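Local coordinates for protein BB0689 (Borrelia burgdorferi, PDB 4D53) that is an outer surface lipoprotein of the CAP superfamily whose precise biochemical role is unclear, at residues D35-Y45 against R67-F75; A104-G115 against F127-K135. One frame throughout, in Å; residues are numbered along the deposited sequence.

From the N terminus, the chain passes the short strand 33-34 and enters helix 36-52, whose first turns form one side of contact 1. After 21 intervening residues, ten of them helical, the end of helix 64-69 and the turn behind it return to those turns and close the first loop. Contact 2 opens later, at the end of helix 99-105, and closes across the hairpin of strands 112-119 and 125-134. The two contacts are therefore in series, neither nested nor crossed, with centres about 11 Å apart. They touch nonetheless: Asp35 pairs through its backbone with Ile113, and Arg134 reaches Asp35 and Asp72, tying the helical layer to the sheet.

Contact 1. Residues D35-Y45 against R67-F75; sequences DDTLEKVAKEY and RIHKYDQSF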
loop_
_atom_site.group_PDB
_atom_site.type_symbol
_atom_site.label_atom_id
_atom_site.label_comp_id
_atom_site.label_asym_id
_atom_site.label_seq_id
_atom_site.Cartn_x
_atom_site.Cartn_y
_atom_site.Cartn_z
ATOM N N ASP A 35 -10.140 -0.706 3.724
ATOM C CA ASP A 35 -10.236 -0.731 5.179
ATOM C C ASP A 35 -9.590 0.527 5.767
ATOM O O ASP A 35 -8.404 0.857 5.444
ATOM C CB ASP A 35 -9.542 -1.967 5.708
ATOM C CG ASP A 35 -9.597 -2.065 7.234
ATOM O OD1 ASP A 35 -10.593 -2.593 7.722
ATOM O OD2 ASP A 35 -8.641 -1.646 7.945
ATOM N N ASP A 36 -10.334 1.253 6.615
ATOM C CA ASP A 36 -9.817 2.456 7.256
ATOM C C ASP A 36 -8.580 2.277 8.072
ATOM O O ASP A 36 -7.734 3.178 8.098
ATOM C CB ASP A 36 -10.883 3.075 8.208
ATOM C CG ASP A 36 -12.087 3.587 7.480
ATOM O OD1 ASP A 36 -11.971 4.003 6.321
ATOM O OD2 ASP A 36 -13.179 3.573 8.093
ATOM N N THR A 37 -8.461 1.222 8.827
ATOM C CA THR A 37 -7.263 1.027 9.601
ATOM C C THR A 37 -6.041 0.849 8.698
ATOM O O THR A 37 -4.969 1.380 9.005
ATOM C CB THR A 37 -7.392 -0.142 10.558
ATOM O OG1 THR A 37 -8.492 0.118 11.421
ATOM C CG2 THR A 37 -6.239 -0.340 11.424
ATOM N N LEU A 38 -6.171 0.033 7.651
ATOM C CA LEU A 38 -5.031 -0.177 6.717
ATOM C C LEU A 38 -4.696 1.145 6.053
ATOM O O LEU A 38 -3.515 1.445 5.877
ATOM C CB LEU A 38 -5.302 -1.255 5.671
ATOM C CG LEU A 38 -5.430 -2.669 6.230
ATOM C CD1 LEU A 38 -5.613 -3.663 5.078
ATOM C CD2 LEU A 38 -4.252 -3.091 7.078
ATOM N N GLU A 39 -5.685 1.941 5.666
ATOM C CA GLU A 39 -5.395 3.226 5.052
ATOM C C GLU A 39 -4.605 4.161 6.008
ATOM O O GLU A 39 -3.687 4.862 5.587
ATOM C CB GLU A 39 -6.656 3.950 4.584
ATOM C CG GLU A 39 -7.205 3.387 3.272
ATOM C CD GLU A 39 -8.219 4.274 2.626
ATOM O OE1 GLU A 39 -8.984 4.876 3.385
ATOM O OE2 GLU A 39 -8.350 4.345 1.395
ATOM N N LYS A 40 -4.963 4.118 7.291
ATOM C CA LYS A 40 -4.294 4.984 8.294
ATOM C C LYS A 40 -2.838 4.516 8.507
ATOM O O LYS A 40 -1.929 5.341 8.512
ATOM C CB LYS A 40 -5.045 4.948 9.626
ATOM C CG LYS A 40 -4.460 5.861 10.720
ATOM C CD LYS A 40 -4.757 5.475 12.165
ATOM C CE LYS A 40 -6.231 5.232 12.414
ATOM N NZ LYS A 40 -6.413 4.553 13.744
ATOM N N VAL A 41 -2.624 3.226 8.624
ATOM C CA VAL A 41 -1.271 2.664 8.815
ATOM C C VAL A 41 -0.399 2.991 7.581
ATOM O O VAL A 41 0.748 3.373 7.749
ATOM C CB VAL A 41 -1.335 1.153 9.101
ATOM C CG1 VAL A 41 0.037 0.518 9.235
ATOM C CG2 VAL A 41 -2.126 0.895 10.406
ATOM N N ALA A 42 -0.948 2.823 6.372
ATOM C CA ALA A 42 -0.200 3.088 5.135
ATOM C C ALA A 42 0.191 4.536 5.043
ATOM O O ALA A 42 1.312 4.847 4.631
ATOM C CB ALA A 42 -1.021 2.660 3.915
ATOM N N LYS A 43 -0.707 5.473 5.392
ATOM C CA LYS A 43 -0.394 6.852 5.363
ATOM C C LYS A 43 0.709 7.265 6.354
ATOM O O LYS A 43 1.648 7.966 5.987
ATOM C CB LYS A 43 -1.656 7.737 5.585
ATOM C CG LYS A 43 -1.375 9.232 5.534
ATOM C CD LYS A 43 -2.676 10.064 5.753
ATOM C CE LYS A 43 -2.450 11.550 5.538
ATOM N NZ LYS A 43 -3.707 12.301 5.737
ATOM N N GLU A 44 0.623 6.733 7.554
ATOM C CA GLU A 44 1.613 7.076 8.599
ATOM C C GLU A 44 2.991 6.599 8.195
ATOM O O GLU A 44 4.008 7.308 8.337
ATOM C CB GLU A 44 1.230 6.419 9.913
ATOM C CG GLU A 44 0.005 7.110 10.521
ATOM C CD GLU A 44 -0.304 6.721 11.991
ATOM O OE1 GLU A 44 0.499 5.955 12.651
ATOM O OE2 GLU A 44 -1.385 7.230 12.425
ATOM N N TYR A 45 2.990 5.389 7.632
ATOM C CA TYR A 45 4.287 4.795 7.148
ATOM C C TYR A 45 4.859 5.515 5.927
ATOM O O TYR A 45 6.074 5.799 5.879
ATOM C CB TYR A 45 4.110 3.301 6.895
ATOM C CG TYR A 45 5.465 2.607 6.836
ATOM C CD1 TYR A 45 6.372 2.688 7.885
ATOM C CD2 TYR A 45 5.847 1.842 5.702
ATOM C CE1 TYR A 45 7.576 2.030 7.846
ATOM C CE2 TYR A 45 7.042 1.180 5.659
ATOM C CZ TYR A 45 7.927 1.263 6.737
ATOM O OH TYR A 45 9.126 0.578 6.722
ATOM N N ARG A 67 3.224 -2.759 12.564
ATOM C CA ARG A 67 2.694 -1.446 12.341
ATOM C C ARG A 67 1.156 -1.480 12.332
ATOM O O ARG A 67 0.523 -0.559 12.788
ATOM C CB ARG A 67 3.207 -0.846 11.014
ATOM C CG ARG A 67 4.643 -0.422 11.165
ATOM C CD ARG A 67 5.201 0.383 10.025
ATOM N NE ARG A 67 5.245 -0.363 8.793
ATOM C CZ ARG A 67 6.259 -1.161 8.413
ATOM N NH1 ARG A 67 7.323 -1.371 9.163
ATOM N NH2 ARG A 67 6.210 -1.801 7.265
ATOM N N ILE A 68 0.574 -2.519 11.755
ATOM C CA ILE A 68 -0.881 -2.636 11.757
ATOM C C ILE A 68 -1.382 -2.961 13.201
ATOM O O ILE A 68 -2.386 -2.390 13.634
ATOM C CB ILE A 68 -1.386 -3.715 10.793
ATOM C CG1 ILE A 68 -1.026 -3.307 9.333
ATOM C CG2 ILE A 68 -2.919 -3.852 10.933
ATOM C CD1 ILE A 68 -1.076 -4.425 8.336
ATOM N N HIS A 69 -0.665 -3.823 13.905
ATOM C CA HIS A 69 -1.077 -4.190 15.288
ATOM C C HIS A 69 -1.033 -3.052 16.267
ATOM O O HIS A 69 -1.635 -3.124 17.317
ATOM C CB HIS A 69 -0.279 -5.319 15.845
ATOM C CG HIS A 69 -0.702 -6.634 15.336
ATOM N ND1 HIS A 69 -0.003 -7.790 15.596
ATOM C CD2 HIS A 69 -1.726 -6.979 14.525
ATOM C CE1 HIS A 69 -0.598 -8.801 14.992
ATOM N NE2 HIS A 69 -1.640 -8.331 14.328
ATOM N N LYS A 70 -0.383 -1.967 15.923
ATOM C CA LYS A 70 -0.456 -0.789 16.767
ATOM C C LYS A 70 -1.857 -0.215 16.855
ATOM O O LYS A 70 -2.200 0.407 17.841
ATOM C CB LYS A 70 0.518 0.278 16.256
ATOM C CG LYS A 70 0.203 1.703 16.648
ATOM C CD LYS A 70 1.373 2.632 16.316
ATOM C CE LYS A 70 1.128 4.068 16.769
ATOM N NZ LYS A 70 2.220 4.946 16.250
ATOM N N TYR A 71 -2.659 -0.389 15.811
ATOM C CA TYR A 71 -4.014 0.055 15.822
ATOM C C TYR A 71 -5.005 -1.051 15.891
ATOM O O TYR A 71 -6.134 -0.781 16.306
ATOM C CB TYR A 71 -4.306 0.844 14.589
ATOM C CG TYR A 71 -3.523 2.089 14.574
ATOM C CD1 TYR A 71 -3.785 3.092 15.512
ATOM C CD2 TYR A 71 -2.477 2.274 13.678
ATOM C CE1 TYR A 71 -3.052 4.253 15.534
ATOM C CE2 TYR A 71 -1.756 3.459 13.667
ATOM C CZ TYR A 71 -2.047 4.444 14.602
ATOM O OH TYR A 71 -1.320 5.605 14.672
ATOM N N ASP A 72 -4.655 -2.269 15.466
ATOM C CA ASP A 72 -5.660 -3.317 15.416
ATOM C C ASP A 72 -5.053 -4.666 15.375
ATOM O O ASP A 72 -4.528 -5.138 14.378
ATOM C CB ASP A 72 -6.646 -3.071 14.253
ATOM C CG ASP A 72 -7.810 -4.057 14.244
ATOM O OD1 ASP A 72 -7.725 -5.126 14.908
ATOM O OD2 ASP A 72 -8.765 -3.807 13.488
ATOM N N GLN A 73 -5.163 -5.353 16.498
ATOM C CA GLN A 73 -4.402 -6.558 16.718
ATOM C C GLN A 73 -5.109 -7.739 16.108
ATOM O O GLN A 73 -4.532 -8.798 16.015
ATOM C CB GLN A 73 -4.245 -6.754 18.216
ATOM C CG GLN A 73 -2.827 -6.848 18.697
ATOM C CD GLN A 73 -2.832 -6.833 20.198
ATOM O OE1 GLN A 73 -2.928 -5.776 20.806
ATOM N NE2 GLN A 73 -2.806 -8.016 20.807
ATOM N N SER A 74 -6.341 -7.537 15.640
ATOM C CA SER A 74 -7.112 -8.638 15.064
ATOM C C SER A 74 -6.622 -9.135 13.690
ATOM O O SER A 74 -6.931 -10.256 13.295
ATOM C CB SER A 74 -8.604 -8.302 15.009
ATOM O OG SER A 74 -8.879 -7.161 14.207
ATOM N N PHE A 75 -5.816 -8.339 12.979
ATOM C CA PHE A 75 -5.187 -8.804 11.739
ATOM C C PHE A 75 -4.193 -9.907 12.038
ATOM O O PHE A 75 -3.286 -9.754 12.801
ATOM C CB PHE A 75 -4.487 -7.646 10.984
ATOM C CG PHE A 75 -5.425 -6.677 10.324
ATOM C CD1 PHE A 75 -5.895 -6.927 9.060
ATOM C CD2 PHE A 75 -5.804 -5.509 10.952
ATOM C CE1 PHE A 75 -6.764 -6.061 8.435
ATOM C CE2 PHE A 75 -6.654 -4.599 10.336
ATOM C CZ PHE A 75 -7.111 -4.863 9.061
#
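Arg67 lays its guanidinium flat on the ring of Tyr45: the planes differ by 3°, and Arg67 CZ stands 3.5 Å from the ring centroid, which meets the criteria for both a stack and a cation-pi contact. A bend at chi3 (-64°) turns the arginine chain over the ring. Beyond the pair, Arg67 also binds Glu80, Thr62 and the carbonyl of His57, while Tyr45 OH bonds to Thr56 and Leu59, so both polar ends are fixed.

At the outer border, Tyr71 is held by face and tip. Lys40 crosses it at about a right angle, with CD 3.8 Å from the Tyr71 centroid and NZ over the same face; the opposite face rests on Lys70 CG. Tyr71 OH donates to the syn lone pair of Glu44 OE1 at 2.7 Å, with carboxylate and ring planes 78° apart.

Val41 sits between these groups, and the apolar packing continues from it toward the start of helix 36-52. Val41 divides its branches, CG2 meeting Tyr71 CD2 at the ring edge (3.6 Å) and CG1 lying against Ile68. Leu38 CD2 touches Ile68 CD1 at 3.7 Å and also sits over a face of Phe75, whose edge meets the N-cap carboxylate of Asp35.

The chemistry implies an apolar seam bordered by Lys40-Tyr71 and ending at Arg67-Tyr45, in which the positive charges are probably stabilised by the tyrosine rings, that of Arg67 also by Glu80.

Contact 2. Residues A104-G115 against F127-K135; sequences ALINTDTDKIGG and FVVLFGKRK
Phe131 packs its ring between the end of helix 99-105 and Ile113 of the neighbouring strand. Its CB lies 3.6 Å from Thr110 OG1 and also touches Thr110 CG2. With CG anti to the carbonyl carbon (chi1 -57°), the ring runs beside Ile113, pointing the same way. Farther out, CD2 lies near the side chain of Asn107, whose amide plane is nearly perpendicular to the ring. Phe131 CE2 meets Ile113 CD1 at 3.8 Å; Ala104 O lies over one face of the ring and Ile113 CG1 over the opposite one. CE1 approaches Ala104 CB, and CZ, the tip, reaches Leu105 CD2 at 4.3 Å. On the same sheet face, Ile113 CG1 packs against Val129 CG1 at 3.8 Å.

The backbone register is antiparallel, with the strand segments at 163°. Gly114 and Leu130 form a hydrogen-bonded pair, Gly114 N donating to Leu130 O and Leu130 N to Gly114 O. Gly132 N likewise donates to Lys112 O at 2.9 Å, but Gly132 O receives two donors, Lys112 N and Asp111 N. The Lys112 bond approaches nearly along the carbonyl axis; that of Asp111 is more bent, at 137° about the hydrogen. Beside it, Lys133, bent at chi2, brings NZ to Asp111 OD2 at 3.3 Å, a salt bridge whose hydrogen bond is weak.

On the other sheet face, Leu130 packs on Val41 of helix 36-52. Asp111 and Lys112, both facing Gly132, form a classic beta bulge in a beta hairpin, here within the central sheet of a CAP domain, with helices on both faces as in the alpha-beta-alpha sandwich of that superfamily.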
loop_
_atom_site.group_PDB
_atom_site.type_symbol
_atom_site.label_atom_id
_atom_site.label_comp_id
_atom_site.label_asym_id
_atom_site.label_seq_id
_atom_site.Cartn_x
_atom_site.Cartn_y
_atom_site.Cartn_z
ATOM N N ALA A 104 1.729 -10.444 -3.936
ATOM C CA ALA A 104 0.807 -9.646 -3.130
ATOM C C ALA A 104 -0.389 -9.179 -3.869
ATOM O O ALA A 104 -1.543 -9.284 -3.353
ATOM C CB ALA A 104 1.594 -8.478 -2.476
ATOM N N LEU A 105 -0.219 -8.629 -5.077
ATOM C CA LEU A 105 -1.355 -8.128 -5.825
ATOM C C LEU A 105 -2.395 -9.187 -6.149
ATOM O O LEU A 105 -3.585 -8.886 -6.215
ATOM C CB LEU A 105 -0.926 -7.529 -7.143
ATOM C CG LEU A 105 -0.162 -6.229 -7.160
ATOM C CD1 LEU A 105 0.293 -5.877 -8.603
ATOM C CD2 LEU A 105 -1.086 -5.121 -6.640
ATOM N N ILE A 106 -1.963 -10.404 -6.367
ATOM C CA ILE A 106 -2.914 -11.460 -6.737
ATOM C C ILE A 106 -3.159 -12.485 -5.579
ATOM O O ILE A 106 -3.587 -13.608 -5.855
ATOM C CB ILE A 106 -2.472 -12.184 -8.068
ATOM C CG1 ILE A 106 -1.187 -12.960 -7.879
ATOM C CG2 ILE A 106 -2.423 -11.181 -9.181
ATOM C CD1 ILE A 106 -0.881 -13.927 -9.049
ATOM N N ASN A 107 -2.853 -12.110 -4.346
ATOM C CA ASN A 107 -3.021 -12.991 -3.193
ATOM C C ASN A 107 -4.515 -13.354 -2.935
ATOM O O ASN A 107 -5.419 -12.574 -3.213
ATOM C CB ASN A 107 -2.323 -12.472 -1.978
ATOM C CG ASN A 107 -3.144 -11.499 -1.190
ATOM O OD1 ASN A 107 -3.168 -10.257 -1.401
ATOM N ND2 ASN A 107 -3.958 -12.086 -0.333
ATOM N N THR A 108 -4.714 -14.551 -2.389
ATOM C CA THR A 108 -6.062 -15.011 -1.961
ATOM C C THR A 108 -6.169 -15.122 -0.483
ATOM O O THR A 108 -7.169 -15.633 0.002
ATOM C CB THR A 108 -6.382 -16.443 -2.506
ATOM O OG1 THR A 108 -5.387 -17.374 -2.080
ATOM C CG2 THR A 108 -6.487 -16.403 -3.900
ATOM N N ASP A 109 -5.169 -14.657 0.262
ATOM C CA ASP A 109 -5.098 -14.803 1.677
ATOM C C ASP A 109 -5.799 -13.666 2.430
ATOM O O ASP A 109 -5.880 -13.754 3.634
ATOM C CB ASP A 109 -3.685 -14.733 2.236
ATOM C CG ASP A 109 -2.793 -15.826 1.834
ATOM O OD1 ASP A 109 -3.279 -16.851 1.243
ATOM O OD2 ASP A 109 -1.568 -15.567 2.129
ATOM N N THR A 110 -6.065 -12.531 1.781
ATOM C CA THR A 110 -6.431 -11.289 2.513
ATOM C C THR A 110 -7.796 -10.896 1.982
ATOM O O THR A 110 -8.113 -11.237 0.854
ATOM C CB THR A 110 -5.393 -10.132 2.308
ATOM O OG1 THR A 110 -5.297 -9.875 0.898
ATOM C CG2 THR A 110 -4.064 -10.455 2.917
ATOM N N ASP A 111 -8.628 -10.187 2.774
ATOM C CA ASP A 111 -9.859 -9.655 2.282
ATOM C C ASP A 111 -9.993 -8.166 2.338
ATOM O O ASP A 111 -10.983 -7.612 1.864
ATOM C CB ASP A 111 -11.116 -10.332 2.922
ATOM C CG ASP A 111 -11.173 -10.211 4.419
ATOM O OD1 ASP A 111 -10.249 -9.700 5.051
ATOM O OD2 ASP A 111 -12.185 -10.675 4.977
ATOM N N LYS A 112 -9.001 -7.497 2.914
ATOM C CA LYS A 112 -9.017 -6.040 3.069
ATOM C C LYS A 112 -7.748 -5.439 2.400
ATOM O O LYS A 112 -6.712 -6.040 2.438
ATOM C CB LYS A 112 -8.958 -5.676 4.557
ATOM C CG LYS A 112 -10.118 -6.258 5.386
ATOM C CD LYS A 112 -11.479 -5.813 4.937
ATOM C CE LYS A 112 -12.602 -6.538 5.713
ATOM N NZ LYS A 112 -13.833 -5.838 5.320
ATOM N N ILE A 113 -7.888 -4.221 1.902
ATOM C CA ILE A 113 -6.801 -3.434 1.332
ATOM C C ILE A 113 -6.887 -1.996 1.868
ATOM O O ILE A 113 -7.992 -1.431 2.105
ATOM C CB ILE A 113 -6.867 -3.425 -0.212
ATOM C CG1 ILE A 113 -5.611 -2.878 -0.865
ATOM C CG2 ILE A 113 -8.091 -2.723 -0.756
ATOM C CD1 ILE A 113 -5.611 -2.978 -2.375
ATOM N N GLY A 114 -5.726 -1.366 1.977
ATOM C CA GLY A 114 -5.700 0.037 2.246
ATOM C C GLY A 114 -4.338 0.620 1.874
ATOM O O GLY A 114 -3.309 0.022 2.159
ATOM N N GLY A 115 -4.353 1.759 1.225
ATOM C CA GLY A 115 -3.084 2.383 0.819
ATOM C C GLY A 115 -3.078 3.849 0.831
ATOM O O GLY A 115 -4.123 4.537 1.133
ATOM N N PHE A 127 4.041 5.320 -2.962
ATOM C CA PHE A 127 2.971 4.341 -2.644
ATOM C C PHE A 127 3.329 3.384 -1.547
ATOM O O PHE A 127 4.443 2.742 -1.529
ATOM C CB PHE A 127 2.600 3.555 -3.902
ATOM C CG PHE A 127 2.005 4.402 -4.991
ATOM C CD1 PHE A 127 0.659 4.724 -4.981
ATOM C CD2 PHE A 127 2.794 4.875 -6.026
ATOM C CE1 PHE A 127 0.111 5.505 -5.982
ATOM C CE2 PHE A 127 2.250 5.653 -7.030
ATOM C CZ PHE A 127 0.908 5.970 -7.009
ATOM N N VAL A 128 2.345 3.358 -0.610
ATOM C CA VAL A 128 2.307 2.245 0.343
ATOM C C VAL A 128 0.963 1.541 0.233
ATOM O O VAL A 128 -0.085 2.198 0.486
ATOM C CB VAL A 128 2.556 2.674 1.813
ATOM C CG1 VAL A 128 2.420 1.500 2.801
ATOM C CG2 VAL A 128 3.903 3.420 1.996
ATOM N N VAL A 129 0.962 0.224 -0.055
ATOM C CA VAL A 129 -0.319 -0.531 -0.160
ATOM C C VAL A 129 -0.253 -1.740 0.722
ATOM O O VAL A 129 0.674 -2.512 0.650
ATOM C CB VAL A 129 -0.754 -0.822 -1.603
ATOM C CG1 VAL A 129 -2.085 -1.604 -1.644
ATOM C CG2 VAL A 129 -0.752 0.433 -2.463
ATOM N N LEU A 130 -1.221 -1.871 1.632
ATOM C CA LEU A 130 -1.312 -2.934 2.582
ATOM C C LEU A 130 -2.540 -3.828 2.283
ATOM O O LEU A 130 -3.568 -3.335 1.851
ATOM C CB LEU A 130 -1.515 -2.370 3.999
ATOM C CG LEU A 130 -0.418 -1.379 4.497
ATOM C CD1 LEU A 130 -0.673 -0.741 5.904
ATOM C CD2 LEU A 130 0.905 -2.102 4.541
ATOM N N PHE A 131 -2.350 -5.097 2.582
ATOM C CA PHE A 131 -3.356 -6.124 2.449
ATOM C C PHE A 131 -3.451 -6.840 3.780
ATOM O O PHE A 131 -2.424 -7.074 4.492
ATOM C CB PHE A 131 -2.993 -7.167 1.362
ATOM C CG PHE A 131 -2.748 -6.597 -0.004
ATOM C CD1 PHE A 131 -1.548 -5.996 -0.298
ATOM C CD2 PHE A 131 -3.690 -6.670 -0.983
ATOM C CE1 PHE A 131 -1.336 -5.418 -1.529
ATOM C CE2 PHE A 131 -3.484 -6.158 -2.235
ATOM C CZ PHE A 131 -2.303 -5.482 -2.518
ATOM N N GLY A 132 -4.694 -7.217 4.164
ATOM C CA GLY A 132 -4.849 -7.865 5.451
ATOM C C GLY A 132 -6.100 -8.754 5.599
ATOM O O GLY A 132 -7.049 -8.619 4.865
ATOM N N LYS A 133 -6.039 -9.630 6.581
ATOM C CA LYS A 133 -7.209 -10.496 6.957
ATOM C C LYS A 133 -7.314 -10.391 8.459
ATOM O O LYS A 133 -6.299 -10.578 9.116
ATOM C CB LYS A 133 -6.871 -11.920 6.537
ATOM C CG LYS A 133 -7.851 -13.040 6.851
ATOM C CD LYS A 133 -9.233 -12.745 6.362
ATOM C CE LYS A 133 -10.198 -13.806 6.906
ATOM N NZ LYS A 133 -11.569 -13.251 6.930
ATOM N N ARG A 134 -8.486 -10.061 8.995
ATOM C CA ARG A 134 -8.757 -10.154 10.445
ATOM C C ARG A 134 -9.141 -11.532 10.949
ATOM O O ARG A 134 -9.796 -12.266 10.227
ATOM C CB ARG A 134 -9.908 -9.250 10.846
ATOM C CG ARG A 134 -9.502 -7.810 11.000
ATOM C CD ARG A 134 -10.647 -6.925 11.451
ATOM N NE ARG A 134 -10.227 -5.522 11.551
ATOM C CZ ARG A 134 -10.265 -4.666 10.557
ATOM N NH1 ARG A 134 -10.752 -5.032 9.390
ATOM N NH2 ARG A 134 -9.848 -3.416 10.726
ATOM N N LYS A 135 -8.731 -11.852 12.190
ATOM C CA LYS A 135 -9.352 -12.889 13.038
ATOM C C LYS A 135 -10.851 -12.703 13.108
ATOM O O LYS A 135 -11.555 -13.683 12.962
ATOM C CB LYS A 135 -8.819 -12.833 14.478
ATOM C CG LYS A 135 -7.391 -13.347 14.632
ATOM C CD LYS A 135 -6.695 -12.874 15.914
ATOM C CE LYS A 135 -5.183 -12.861 15.702
ATOM N NZ LYS A 135 -4.418 -12.652 16.954
#